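Local coordinates for extracellular solute-binding protein family 1 (Pseudothermotoga lettingae, PDB 5CI5), which binds alpha-D-tagatose and probably hands captured sugar to an ABC transporter for uptake, as solute-binding proteins of this family do, at residues A[104-109]-A[314-319]; A[88-93]-A[302-307]; A[160-165]-A[200-205]; A[225-230]-A[395-400]. One frame throughout, in Å; residues are numbered along the deposited sequence.

Contact 1: residues A[104-109]-A[314-319]; sequences EHLKNW and DAWKLA
His105 NE2 is hydrogen-bonded to Glu313 OE2, and Trp316 NE1, on the ring stacked against it, to Glu320 OE2. With Trp109 the two rings form an aromatic cluster that joins helix 103-108 to helix 312-322 beside the mixed sheet of this periplasmic binding fold. The imidazole lies flat on the five-membered ring of Trp316. Their planes differ by 3° and the ring centroids are 3.6 Å apart. His105 CB sits over the six-membered ring, 3.5 Å from its centroid, in a CH-pi contact. Trp316 CB returns the contact over the imidazole face. The indole reaches across because its CG is anti to the backbone N (chi1 167°), while His105 has CG anti to its carbonyl carbon. Trp109 is turned almost at a right angle. The six-membered edge of Trp316 points at the face of the Trp109 five-membered ring, with the planes at 87°. This is a T-shaped pair, and Trp109 CB closes on Trp316 CZ2 at 4.0 Å. Met102 also touches the Trp316 side chain. The two glutamates should help to fix the rotation of the stacked rings, and Glu313 would tend to favour a protonated imidazole. Replacing the indole of Trp316 with the methyl of an alanine is likely to leave the His105 ring without its stacking partner and open a gap against Trp109. At the far end of the indole, Leu106 CD2 touches Trp316 CH2 at 4.1 Å.

Contact 2: residues A[88-93]-A[302-307]; sequences GWVPTF and ALVIPS
Val90 and Val304 form the close part of this contact. Val90 CG2 meets Val304 CG1 at 3.9 Å, methyl against methyl. In both valines the touching methyl is the one anti to the carbonyl carbon, beside the backbone N. Val90 thereby joins the first turn of helix 89-95 to strand 298-304, which pairs with strand 81-85 in the mixed sheet of this solute-binding fold. Away from this pair the fit loosens. Val90 CG2 is 4.5 Å from Ala302 CB. Phe93 starts out toward the strand but does not touch it, and its ring packs against helix 62-75. Farther along, Ser307 is partly exposed and bonds through OG to Gly97 O. The helix start is fixed separately. Gly88 is its N-cap and has a positive phi, where a side chain would strike the preceding carbonyl. Gly88 O accepts from Thr92 OG1 at 2.8 Å and from Thr92 N at 3.3 Å, on opposite faces of its plane. Between helix and strand only apolar groups meet, so shape and burial set this fit, with no directional bond across it.

Contact 3: residues A[160-165]-A[200-205]; sequences KTWDEL and LYAAGG
The indole of Trp162 points at the end of helix 190-202 and meets two alanine methyls obliquely. Ala202 CB lies 3.9 Å from Trp162 NE1 and 4.0 Å from Trp162 CZ2. Ala203 CB touches farther round the ring, 4.0 Å from Trp162 CH2. The two methyls thus follow one side of the indole from the pyrrole nitrogen to its far corner. Trp162 comes toward them with CG anti to its carbonyl carbon, at chi1 -79°. Two more rings hold the indole in place. Phe199 and Phe228 each meet it with planes inclined by about 35°, and Asp291 touches it from a loop.

The contact joins the start of one helix to the end of another. Thr161 is the N-cap of helix 162-172 and forms a capping box with Glu164. Glu164 N donates to Thr161 OG1 at 3.1 Å. Glu164 OE1 in return takes a nearly straight bond from Lys160 N at 2.8 Å, and a weak one from Thr161 N. Helix 190-202 ends in a Schellman motif, with Gly204 at positive phi. Gly205 N reaches back to Leu200 O at 2.9 Å, and Gly204 N to Tyr201 O at 3.0 Å. A single loop ties both ends by backbone hydrogen bonds. Tyr290 binds Lys160 and Trp162, while Asp291, Ala292 and Lys293 bind Ala202, just beside the methyl that touches the indole.

Contact 4: residues A[225-230]-A[395-400]; sequences ALKFYT and LTPEEA
Lys227 NZ and Glu398 OE2 form a salt bridge of 2.8 Å. The ammonium comes in on the syn side of the carboxylate, 30° out of its plane. The lysine is extended beyond CG, while the glutamate folds back at chi2 (86°) to meet it. Beneath the bridge, Lys227 CG rests on Pro397 CB at 3.8 Å, its chain crossing the proline ring at about a right angle. Leu226, the buried residue of the contact, adds CD2 at 3.8 Å from Pro397 CB and 3.6 Å from Pro397 O. Shortening Lys227 to an alanine would probably leave Glu398 without its counter-charge here and take away the lysine's share of the cover over the Pro397 ring. Behind this shell, Thr396 caps the helix that Pro397 begins. Glu399 N donates to Thr396 OG1 at 3.1 Å, and Thr396 N to Glu399 OE1 at 2.9 Å, a capping box. In the other helix, Leu226 O takes bonds from both Thr230 N and Thr230 OG1. The contact pins the start of helix 397-413 to the middle of helix 220-234. Helix 376-391 packs against both through Val390, which touches Thr230 and Ala400, and Tyr196 of helix 190-202 lies against Leu226.

Overall arrangement
The four contacts fall into two touching pairs. Contacts 1 and 2 have centres about 15 Å apart and meet where Ile305 CD1 packs on Trp316 N at 3.7 Å. Strand 298-304 runs on to helix 312-322, so one stretch of chain serves both. Contacts 3 and 4 are about 15 Å apart between centres. They join through Trp162 CE3 and Phe228 CD2, 3.4 Å apart. The pairs lie far from each other: the centre of contact 2 is about 33 Å from those of contacts 3 and 4. Contact 2 is not part of the pocket: the Ala302 side chain is about 10 Å from the bound tagatose. Pocket residues Gly299, Gly300 and Trp301 directly precede segment 302-307.

Contact 1: residues A[104-109]-A[314-319]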
loop_
_atom_site.group_PDB
_atom_site.type_symbol
_atom_site.label_atom_id
_atom_site.label_comp_id
_atom_site.label_asym_id
_atom_site.label_seq_id
_atom_site.Cartn_x
_atom_site.Cartn_y
_atom_site.Cartn_z
ATOM N N GLU A 104 25.974 -4.221 -5.344
ATOM C CA GLU A 104 27.081 -3.477 -5.907
ATOM C C GLU A 104 26.631 -2.093 -6.376
ATOM O O GLU A 104 27.261 -1.085 -6.064
ATOM C CB GLU A 104 27.711 -4.223 -7.060
ATOM C CG GLU A 104 28.707 -3.354 -7.803
ATOM C CD GLU A 104 29.767 -4.162 -8.467
ATOM O OE1 GLU A 104 29.410 -5.041 -9.271
ATOM O OE2 GLU A 104 30.955 -3.920 -8.174
ATOM N N HIS A 105 25.525 -2.032 -7.097
ATOM C CA HIS A 105 25.047 -0.713 -7.509
ATOM C C HIS A 105 24.720 0.207 -6.322
ATOM O O HIS A 105 25.015 1.401 -6.364
ATOM C CB HIS A 105 23.841 -0.868 -8.409
ATOM C CG HIS A 105 24.201 -1.121 -9.842
ATOM N ND1 HIS A 105 23.643 -2.150 -10.570
ATOM C CD2 HIS A 105 25.039 -0.470 -10.678
ATOM C CE1 HIS A 105 24.123 -2.118 -11.799
ATOM N NE2 HIS A 105 24.976 -1.112 -11.891
ATOM N N LEU A 106 24.095 -0.337 -5.269
ATOM C CA LEU A 106 23.664 0.493 -4.161
ATOM C C LEU A 106 24.873 0.966 -3.369
ATOM O O LEU A 106 24.897 2.086 -2.851
ATOM C CB LEU A 106 22.688 -0.253 -3.263
ATOM C CG LEU A 106 21.331 -0.456 -3.914
ATOM C CD1 LEU A 106 20.525 -1.426 -3.065
ATOM C CD2 LEU A 106 20.580 0.855 -4.083
ATOM N N LYS A 107 25.893 0.119 -3.295
ATOM C CA LYS A 107 27.119 0.513 -2.623
ATOM C C LYS A 107 27.777 1.701 -3.335
ATOM O O LYS A 107 28.435 2.512 -2.699
ATOM C CB LYS A 107 28.089 -0.668 -2.541
ATOM C CG LYS A 107 29.386 -0.362 -1.814
ATOM C CD LYS A 107 29.521 -1.198 -0.542
ATOM C CE LYS A 107 30.499 -0.569 0.440
ATOM N NZ LYS A 107 30.000 -0.673 1.845
ATOM N N ASN A 108 27.606 1.802 -4.649
ATOM C CA ASN A 108 28.263 2.868 -5.406
ATOM C C ASN A 108 27.345 4.055 -5.696
ATOM O O ASN A 108 27.752 5.003 -6.353
ATOM C CB ASN A 108 28.800 2.333 -6.732
ATOM C CG ASN A 108 30.011 1.427 -6.550
ATOM O OD1 ASN A 108 30.874 1.686 -5.714
ATOM N ND2 ASN A 108 30.058 0.348 -7.312
ATOM N N TRP A 109 26.099 3.993 -5.244
ATOM C CA TRP A 109 25.128 5.040 -5.577
ATOM C C TRP A 109 25.047 6.130 -4.508
ATOM O O TRP A 109 24.863 5.812 -3.330
ATOM C CB TRP A 109 23.740 4.415 -5.770
ATOM C CG TRP A 109 22.686 5.409 -6.187
ATOM C CD1 TRP A 109 22.793 6.344 -7.180
ATOM C CD2 TRP A 109 21.365 5.549 -5.649
ATOM N NE1 TRP A 109 21.625 7.068 -7.282
ATOM C CE2 TRP A 109 20.732 6.592 -6.360
ATOM C CE3 TRP A 109 20.662 4.902 -4.634
ATOM C CZ2 TRP A 109 19.427 6.999 -6.081
ATOM C CZ3 TRP A 109 19.370 5.305 -4.359
ATOM C CH2 TRP A 109 18.770 6.351 -5.075
ATOM N N ASP A 314 21.588 -0.871 -18.351
ATOM C CA ASP A 314 20.712 0.244 -18.702
ATOM C C ASP A 314 19.497 0.295 -17.774
ATOM O O ASP A 314 18.950 1.366 -17.510
ATOM C CB ASP A 314 20.223 0.147 -20.143
ATOM C CG ASP A 314 21.300 0.499 -21.170
ATOM O OD1 ASP A 314 22.355 1.011 -20.787
ATOM O OD2 ASP A 314 21.079 0.252 -22.369
ATOM N N ALA A 315 19.066 -0.866 -17.281
ATOM C CA ALA A 315 17.950 -0.895 -16.346
ATOM C C ALA A 315 18.343 -0.194 -15.052
ATOM O O ALA A 315 17.555 0.575 -14.487
ATOM C CB ALA A 315 17.511 -2.314 -16.056
ATOM N N TRP A 316 19.555 -0.456 -14.570
ATOM C CA TRP A 316 20.035 0.260 -13.390
ATOM C C TRP A 316 20.086 1.769 -13.664
ATOM O O TRP A 316 19.651 2.560 -12.814
ATOM C CB TRP A 316 21.420 -0.242 -12.914
ATOM C CG TRP A 316 21.941 0.732 -11.953
ATOM C CD1 TRP A 316 22.871 1.688 -12.191
ATOM C CD2 TRP A 316 21.500 0.915 -10.608
ATOM N NE1 TRP A 316 23.048 2.466 -11.076
ATOM C CE2 TRP A 316 22.219 2.010 -10.085
ATOM C CE3 TRP A 316 20.565 0.275 -9.800
ATOM C CZ2 TRP A 316 22.039 2.468 -8.795
ATOM C CZ3 TRP A 316 20.391 0.735 -8.498
ATOM C CH2 TRP A 316 21.123 1.824 -8.018
ATOM N N LYS A 317 20.595 2.190 -14.833
ATOM C CA LYS A 317 20.654 3.622 -15.153
ATOM C C LYS A 317 19.282 4.279 -15.077
ATOM O O LYS A 317 19.144 5.380 -14.527
ATOM C CB LYS A 317 21.258 3.865 -16.555
ATOM C CG LYS A 317 22.767 3.941 -16.537
ATOM C CD LYS A 317 23.196 5.280 -15.935
ATOM C CE LYS A 317 24.660 5.305 -15.559
ATOM N NZ LYS A 317 24.964 6.494 -14.712
ATOM N N LEU A 318 18.253 3.604 -15.581
ATOM C CA LEU A 318 16.890 4.113 -15.447
ATOM C C LEU A 318 16.439 4.180 -13.971
ATOM O O LEU A 318 15.849 5.170 -13.547
ATOM C CB LEU A 318 15.916 3.252 -16.269
ATOM C CG LEU A 318 14.429 3.624 -16.245
ATOM C CD1 LEU A 318 14.210 5.070 -16.643
ATOM C CD2 LEU A 318 13.650 2.683 -17.190
ATOM N N ALA A 319 16.718 3.134 -13.190
ATOM C CA ALA A 319 16.356 3.122 -11.759
ATOM C C ALA A 319 17.029 4.292 -11.019
ATOM O O ALA A 319 16.395 4.998 -10.237
ATOM C CB ALA A 319 16.729 1.788 -11.128
#

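Contact 2: residues A[88-93]-A[302-307]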
loop_
_atom_site.group_PDB
_atom_site.type_symbol
_atom_site.label_atom_id
_atom_site.label_comp_id
_atom_site.label_asym_id
_atom_site.label_seq_id
_atom_site.Cartn_x
_atom_site.Cartn_y
_atom_site.Cartn_z
ATOM N N GLY A 88 6.410 -7.684 0.546
ATOM C CA GLY A 88 6.788 -9.084 0.426
ATOM C C GLY A 88 7.164 -9.596 -0.946
ATOM O O GLY A 88 7.625 -10.748 -1.081
ATOM N N TRP A 89 6.942 -8.821 -2.000
ATOM C CA TRP A 89 7.224 -9.379 -3.324
ATOM C C TRP A 89 8.720 -9.588 -3.557
ATOM O O TRP A 89 9.101 -10.557 -4.217
ATOM C CB TRP A 89 6.700 -8.503 -4.454
ATOM C CG TRP A 89 5.217 -8.259 -4.504
ATOM C CD1 TRP A 89 4.273 -8.485 -3.511
ATOM C CD2 TRP A 89 4.494 -7.738 -5.621
ATOM N NE1 TRP A 89 3.035 -8.100 -3.953
ATOM C CE2 TRP A 89 3.135 -7.648 -5.243
ATOM C CE3 TRP A 89 4.864 -7.349 -6.906
ATOM C CZ2 TRP A 89 2.159 -7.163 -6.101
ATOM C CZ3 TRP A 89 3.894 -6.858 -7.757
ATOM C CH2 TRP A 89 2.557 -6.779 -7.353
ATOM N N VAL A 90 9.567 -8.679 -3.080
ATOM C CA VAL A 90 10.979 -8.785 -3.424
ATOM C C VAL A 90 11.601 -10.046 -2.794
ATOM O O VAL A 90 12.257 -10.837 -3.476
ATOM C CB VAL A 90 11.721 -7.480 -3.059
ATOM C CG1 VAL A 90 13.194 -7.645 -3.239
ATOM C CG2 VAL A 90 11.216 -6.388 -3.975
ATOM N N PRO A 91 11.346 -10.305 -1.510
ATOM C CA PRO A 91 11.822 -11.597 -0.969
ATOM C C PRO A 91 11.269 -12.824 -1.674
ATOM O O PRO A 91 12.012 -13.794 -1.896
ATOM C CB PRO A 91 11.349 -11.544 0.492
ATOM C CG PRO A 91 11.336 -10.095 0.798
ATOM C CD PRO A 91 10.825 -9.428 -0.451
ATOM N N THR A 92 9.992 -12.789 -2.055
ATOM C CA THR A 92 9.386 -13.902 -2.774
ATOM C C THR A 92 10.140 -14.159 -4.099
ATOM O O THR A 92 10.526 -15.304 -4.411
ATOM C CB THR A 92 7.914 -13.624 -3.067
ATOM O OG1 THR A 92 7.226 -13.444 -1.829
ATOM C CG2 THR A 92 7.261 -14.743 -3.833
ATOM N N PHE A 93 10.351 -13.102 -4.880
ATOM C CA PHE A 93 10.996 -13.286 -6.188
ATOM C C PHE A 93 12.479 -13.608 -6.052
ATOM O O PHE A 93 13.015 -14.414 -6.819
ATOM C CB PHE A 93 10.849 -12.037 -7.070
ATOM C CG PHE A 93 9.419 -11.598 -7.325
ATOM C CD1 PHE A 93 8.351 -12.477 -7.254
ATOM C CD2 PHE A 93 9.169 -10.278 -7.642
ATOM C CE1 PHE A 93 7.050 -12.024 -7.479
ATOM C CE2 PHE A 93 7.887 -9.826 -7.886
ATOM C CZ PHE A 93 6.827 -10.718 -7.813
ATOM N N ALA A 302 9.160 -0.857 -4.985
ATOM C CA ALA A 302 10.567 -0.866 -5.365
ATOM C C ALA A 302 10.713 -1.118 -6.858
ATOM O O ALA A 302 9.813 -1.656 -7.500
ATOM C CB ALA A 302 11.344 -1.939 -4.596
ATOM N N LEU A 303 11.856 -0.705 -7.386
ATOM C CA LEU A 303 12.283 -1.028 -8.730
ATOM C C LEU A 303 13.209 -2.246 -8.664
ATOM O O LEU A 303 14.163 -2.261 -7.891
ATOM C CB LEU A 303 13.001 0.151 -9.384
ATOM C CG LEU A 303 12.215 1.445 -9.375
ATOM C CD1 LEU A 303 13.097 2.609 -9.808
ATOM C CD2 LEU A 303 11.015 1.331 -10.285
ATOM N N VAL A 304 12.893 -3.265 -9.454
ATOM C CA VAL A 304 13.692 -4.499 -9.485
ATOM C C VAL A 304 14.107 -4.814 -10.921
ATOM O O VAL A 304 13.455 -4.395 -11.859
ATOM C CB VAL A 304 12.951 -5.726 -8.885
ATOM C CG1 VAL A 304 12.456 -5.385 -7.487
ATOM C CG2 VAL A 304 11.801 -6.191 -9.766
ATOM N N ILE A 305 15.205 -5.549 -11.055
ATOM C CA ILE A 305 15.758 -5.946 -12.350
ATOM C C ILE A 305 15.749 -7.458 -12.437
ATOM O O ILE A 305 16.444 -8.105 -11.663
ATOM C CB ILE A 305 17.191 -5.425 -12.518
ATOM C CG1 ILE A 305 17.200 -3.892 -12.488
ATOM C CG2 ILE A 305 17.812 -5.952 -13.818
ATOM C CD1 ILE A 305 18.577 -3.305 -12.413
ATOM N N PRO A 306 14.977 -8.031 -13.373
ATOM C CA PRO A 306 14.949 -9.488 -13.458
ATOM C C PRO A 306 16.323 -10.051 -13.835
ATOM O O PRO A 306 17.030 -9.478 -14.657
ATOM C CB PRO A 306 13.902 -9.762 -14.554
ATOM C CG PRO A 306 13.016 -8.555 -14.509
ATOM C CD PRO A 306 13.997 -7.427 -14.295
ATOM N N SER A 307 16.670 -11.187 -13.228
ATOM C CA SER A 307 17.929 -11.842 -13.498
ATOM C C SER A 307 18.002 -12.314 -14.958
ATOM O O SER A 307 19.095 -12.527 -15.487
ATOM C CB SER A 307 18.085 -13.016 -12.542
ATOM O OG SER A 307 17.001 -13.908 -12.740
#

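Contact 3: residues A[160-165]-A[200-205]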
loop_
_atom_site.group_PDB
_atom_site.type_symbol
_atom_site.label_atom_id
_atom_site.label_comp_id
_atom_site.label_asym_id
_atom_site.label_seq_id
_atom_site.Cartn_x
_atom_site.Cartn_y
_atom_site.Cartn_z
ATOM N N LYS A 160 -10.488 9.050 17.191
ATOM C CA LYS A 160 -9.202 8.547 17.655
ATOM C C LYS A 160 -9.293 7.078 18.057
ATOM O O LYS A 160 -8.312 6.350 17.973
ATOM C CB LYS A 160 -8.706 9.368 18.845
ATOM C CG LYS A 160 -8.421 10.833 18.508
ATOM C CD LYS A 160 -8.193 11.645 19.784
ATOM C CE LYS A 160 -8.459 13.145 19.565
ATOM N NZ LYS A 160 -8.826 13.879 20.824
ATOM N N THR A 161 -10.475 6.650 18.490
ATOM C CA THR A 161 -10.658 5.299 18.986
ATOM C C THR A 161 -11.676 4.540 18.166
ATOM O O THR A 161 -12.458 5.122 17.401
ATOM C CB THR A 161 -11.159 5.300 20.409
ATOM O OG1 THR A 161 -12.484 5.851 20.404
ATOM C CG2 THR A 161 -10.226 6.133 21.307
ATOM N N TRP A 162 -11.681 3.232 18.329
ATOM C CA TRP A 162 -12.701 2.424 17.672
ATOM C C TRP A 162 -14.115 2.854 18.057
ATOM O O TRP A 162 -15.018 2.859 17.212
ATOM C CB TRP A 162 -12.520 0.961 18.006
ATOM C CG TRP A 162 -11.442 0.280 17.238
ATOM C CD1 TRP A 162 -10.550 0.850 16.366
ATOM C CD2 TRP A 162 -11.173 -1.115 17.233
ATOM N NE1 TRP A 162 -9.736 -0.115 15.837
ATOM C CE2 TRP A 162 -10.100 -1.331 16.350
ATOM C CE3 TRP A 162 -11.728 -2.214 17.902
ATOM C CZ2 TRP A 162 -9.577 -2.602 16.107
ATOM C CZ3 TRP A 162 -11.192 -3.485 17.651
ATOM C CH2 TRP A 162 -10.131 -3.656 16.783
ATOM N N ASP A 163 -14.318 3.213 19.318
ATOM C CA ASP A 163 -15.653 3.614 19.745
ATOM C C ASP A 163 -16.073 4.890 19.005
ATOM O O ASP A 163 -17.209 5.026 18.529
ATOM C CB ASP A 163 -15.704 3.845 21.242
ATOM C CG ASP A 163 -15.718 2.539 22.036
ATOM O OD1 ASP A 163 -15.952 1.464 21.440
ATOM O OD2 ASP A 163 -15.501 2.605 23.255
ATOM N N GLU A 164 -15.137 5.821 18.885
ATOM C CA GLU A 164 -15.416 7.076 18.188
ATOM C C GLU A 164 -15.616 6.831 16.692
ATOM O O GLU A 164 -16.472 7.461 16.069
ATOM C CB GLU A 164 -14.290 8.080 18.436
ATOM C CG GLU A 164 -14.279 8.574 19.876
ATOM C CD GLU A 164 -13.041 9.391 20.233
ATOM O OE1 GLU A 164 -12.136 9.539 19.394
ATOM O OE2 GLU A 164 -12.980 9.880 21.379
ATOM N N LEU A 165 -14.871 5.880 16.130
ATOM C CA LEU A 165 -14.990 5.567 14.703
ATOM C C LEU A 165 -16.386 5.056 14.430
ATOM O O LEU A 165 -17.044 5.463 13.476
ATOM C CB LEU A 165 -13.945 4.529 14.273
ATOM C CG LEU A 165 -14.115 3.870 12.898
ATOM C CD1 LEU A 165 -14.068 4.933 11.847
ATOM C CD2 LEU A 165 -13.017 2.845 12.695
ATOM N N LEU A 200 -6.012 -5.600 13.387
ATOM C CA LEU A 200 -5.277 -6.572 14.210
ATOM C C LEU A 200 -4.247 -5.879 15.093
ATOM O O LEU A 200 -4.205 -6.100 16.300
ATOM C CB LEU A 200 -4.583 -7.577 13.294
ATOM C CG LEU A 200 -3.635 -8.602 13.911
ATOM C CD1 LEU A 200 -4.345 -9.578 14.832
ATOM C CD2 LEU A 200 -2.882 -9.341 12.784
ATOM N N TYR A 201 -3.414 -5.040 14.480
ATOM C CA TYR A 201 -2.386 -4.329 15.215
ATOM C C TYR A 201 -3.020 -3.261 16.111
ATOM O O TYR A 201 -2.517 -3.033 17.223
ATOM C CB TYR A 201 -1.325 -3.758 14.243
ATOM C CG TYR A 201 -0.347 -4.840 13.792
ATOM C CD1 TYR A 201 -0.626 -5.668 12.703
ATOM C CD2 TYR A 201 0.838 -5.075 14.487
ATOM C CE1 TYR A 201 0.235 -6.670 12.321
ATOM C CE2 TYR A 201 1.715 -6.099 14.100
ATOM C CZ TYR A 201 1.402 -6.894 13.021
ATOM O OH TYR A 201 2.236 -7.932 12.607
ATOM N N ALA A 202 -4.131 -2.670 15.685
ATOM C CA ALA A 202 -4.825 -1.705 16.546
ATOM C C ALA A 202 -5.413 -2.381 17.794
ATOM O O ALA A 202 -5.594 -1.731 18.809
ATOM C CB ALA A 202 -5.916 -0.974 15.765
ATOM N N ALA A 203 -5.688 -3.685 17.709
ATOM C CA ALA A 203 -6.165 -4.471 18.840
ATOM C C ALA A 203 -5.013 -5.044 19.693
ATOM O O ALA A 203 -5.266 -5.744 20.669
ATOM C CB ALA A 203 -7.050 -5.597 18.348
ATOM N N GLY A 204 -3.770 -4.739 19.312
ATOM C CA GLY A 204 -2.590 -5.237 20.013
ATOM C C GLY A 204 -2.139 -6.635 19.619
ATOM O O GLY A 204 -1.323 -7.244 20.323
ATOM N N GLY A 205 -2.672 -7.154 18.512
ATOM C CA GLY A 205 -2.250 -8.427 17.960
ATOM C C GLY A 205 -1.107 -8.288 16.968
ATOM O O GLY A 205 -0.567 -7.196 16.775
#

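Contact 4: residues A[225-230]-A[395-400]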
loop_
_atom_site.group_PDB
_atom_site.type_symbol
_atom_site.label_atom_id
_atom_site.label_comp_id
_atom_site.label_asym_id
_atom_site.label_seq_id
_atom_site.Cartn_x
_atom_site.Cartn_y
_atom_site.Cartn_z
ATOM N N ALA A 225 -10.446 -8.017 16.361
ATOM C CA ALA A 225 -10.199 -7.258 15.123
ATOM C C ALA A 225 -11.039 -7.784 13.972
ATOM O O ALA A 225 -11.637 -7.011 13.240
ATOM C CB ALA A 225 -8.714 -7.323 14.763
ATOM N N LEU A 226 -11.085 -9.099 13.804
ATOM C CA LEU A 226 -11.877 -9.687 12.732
ATOM C C LEU A 226 -13.371 -9.360 12.875
ATOM O O LEU A 226 -14.035 -9.010 11.901
ATOM C CB LEU A 226 -11.673 -11.210 12.679
ATOM C CG LEU A 226 -12.467 -11.936 11.598
ATOM C CD1 LEU A 226 -12.223 -11.375 10.191
ATOM C CD2 LEU A 226 -12.174 -13.440 11.624
ATOM N N LYS A 227 -13.884 -9.480 14.088
ATOM C CA LYS A 227 -15.299 -9.195 14.342
ATOM C C LYS A 227 -15.630 -7.718 14.104
ATOM O O LYS A 227 -16.619 -7.414 13.445
ATOM C CB LYS A 227 -15.675 -9.599 15.769
ATOM C CG LYS A 227 -15.766 -11.084 15.923
ATOM C CD LYS A 227 -16.349 -11.520 17.267
ATOM C CE LYS A 227 -16.516 -13.034 17.258
ATOM N NZ LYS A 227 -17.260 -13.532 18.443
ATOM N N PHE A 228 -14.778 -6.792 14.528
ATOM C CA PHE A 228 -15.107 -5.382 14.361
ATOM C C PHE A 228 -14.990 -4.963 12.910
ATOM O O PHE A 228 -15.877 -4.303 12.396
ATOM C CB PHE A 228 -14.220 -4.499 15.241
ATOM C CG PHE A 228 -14.607 -3.043 15.232
ATOM C CD1 PHE A 228 -15.938 -2.653 15.337
ATOM C CD2 PHE A 228 -13.648 -2.067 15.101
ATOM C CE1 PHE A 228 -16.285 -1.298 15.345
ATOM C CE2 PHE A 228 -13.990 -0.716 15.119
ATOM C CZ PHE A 228 -15.307 -0.334 15.227
ATOM N N TYR A 229 -13.927 -5.395 12.235
ATOM C CA TYR A 229 -13.723 -5.061 10.830
ATOM C C TYR A 229 -14.894 -5.529 9.998
ATOM O O TYR A 229 -15.450 -4.781 9.211
ATOM C CB TYR A 229 -12.423 -5.689 10.345
ATOM C CG TYR A 229 -11.976 -5.302 8.950
ATOM C CD1 TYR A 229 -11.546 -4.021 8.665
ATOM C CD2 TYR A 229 -11.949 -6.238 7.932
ATOM C CE1 TYR A 229 -11.123 -3.671 7.390
ATOM C CE2 TYR A 229 -11.515 -5.900 6.651
ATOM C CZ TYR A 229 -11.086 -4.620 6.390
ATOM O OH TYR A 229 -10.677 -4.231 5.122
ATOM N N THR A 230 -15.293 -6.782 10.187
ATOM C CA THR A 230 -16.421 -7.294 9.404
ATOM C C THR A 230 -17.787 -6.787 9.920
ATOM O O THR A 230 -18.684 -6.576 9.100
ATOM C CB THR A 230 -16.437 -8.825 9.359
ATOM O OG1 THR A 230 -16.487 -9.387 10.683
ATOM C CG2 THR A 230 -15.198 -9.339 8.615
ATOM N N LEU A 395 -18.784 -18.629 7.126
ATOM C CA LEU A 395 -18.154 -19.040 8.367
ATOM C C LEU A 395 -18.329 -17.981 9.439
ATOM O O LEU A 395 -18.386 -16.789 9.127
ATOM C CB LEU A 395 -16.652 -19.283 8.165
ATOM C CG LEU A 395 -16.161 -20.401 7.246
ATOM C CD1 LEU A 395 -14.625 -20.369 7.212
ATOM C CD2 LEU A 395 -16.694 -21.750 7.730
ATOM N N THR A 396 -18.346 -18.416 10.701
ATOM C CA THR A 396 -18.261 -17.490 11.826
ATOM C C THR A 396 -16.844 -16.973 11.903
ATOM O O THR A 396 -15.932 -17.615 11.386
ATOM C CB THR A 396 -18.605 -18.142 13.164
ATOM O OG1 THR A 396 -17.642 -19.155 13.452
ATOM C CG2 THR A 396 -19.986 -18.766 13.094
ATOM N N PRO A 397 -16.649 -15.808 12.526
ATOM C CA PRO A 397 -15.272 -15.326 12.686
ATOM C C PRO A 397 -14.366 -16.387 13.357
ATOM O O PRO A 397 -13.230 -16.591 12.922
ATOM C CB PRO A 397 -15.443 -14.070 13.547
ATOM C CG PRO A 397 -16.826 -13.554 13.147
ATOM C CD PRO A 397 -17.649 -14.797 12.936
ATOM N N GLU A 398 -14.880 -17.095 14.358
ATOM C CA GLU A 398 -14.088 -18.096 15.049
ATOM C C GLU A 398 -13.661 -19.215 14.095
ATOM O O GLU A 398 -12.506 -19.647 14.098
ATOM C CB GLU A 398 -14.866 -18.685 16.224
ATOM C CG GLU A 398 -14.974 -17.758 17.445
ATOM C CD GLU A 398 -16.137 -16.793 17.394
ATOM O OE1 GLU A 398 -16.756 -16.593 16.319
ATOM O OE2 GLU A 398 -16.406 -16.203 18.455
ATOM N N GLU A 399 -14.606 -19.698 13.283
ATOM C CA GLU A 399 -14.285 -20.750 12.320
ATOM C C GLU A 399 -13.267 -20.259 11.278
ATOM O O GLU A 399 -12.340 -20.979 10.892
ATOM C CB GLU A 399 -15.558 -21.237 11.624
ATOM C CG GLU A 399 -16.547 -21.951 12.523
ATOM C CD GLU A 399 -17.958 -22.096 11.911
ATOM O OE1 GLU A 399 -18.335 -21.339 10.982
ATOM O OE2 GLU A 399 -18.709 -22.976 12.384
ATOM N N ALA A 400 -13.434 -19.027 10.825
ATOM C CA ALA A 400 -12.615 -18.511 9.723
ATOM C C ALA A 400 -11.171 -18.311 10.167
ATOM O O ALA A 400 -10.230 -18.606 9.423
ATOM C CB ALA A 400 -13.202 -17.213 9.203
#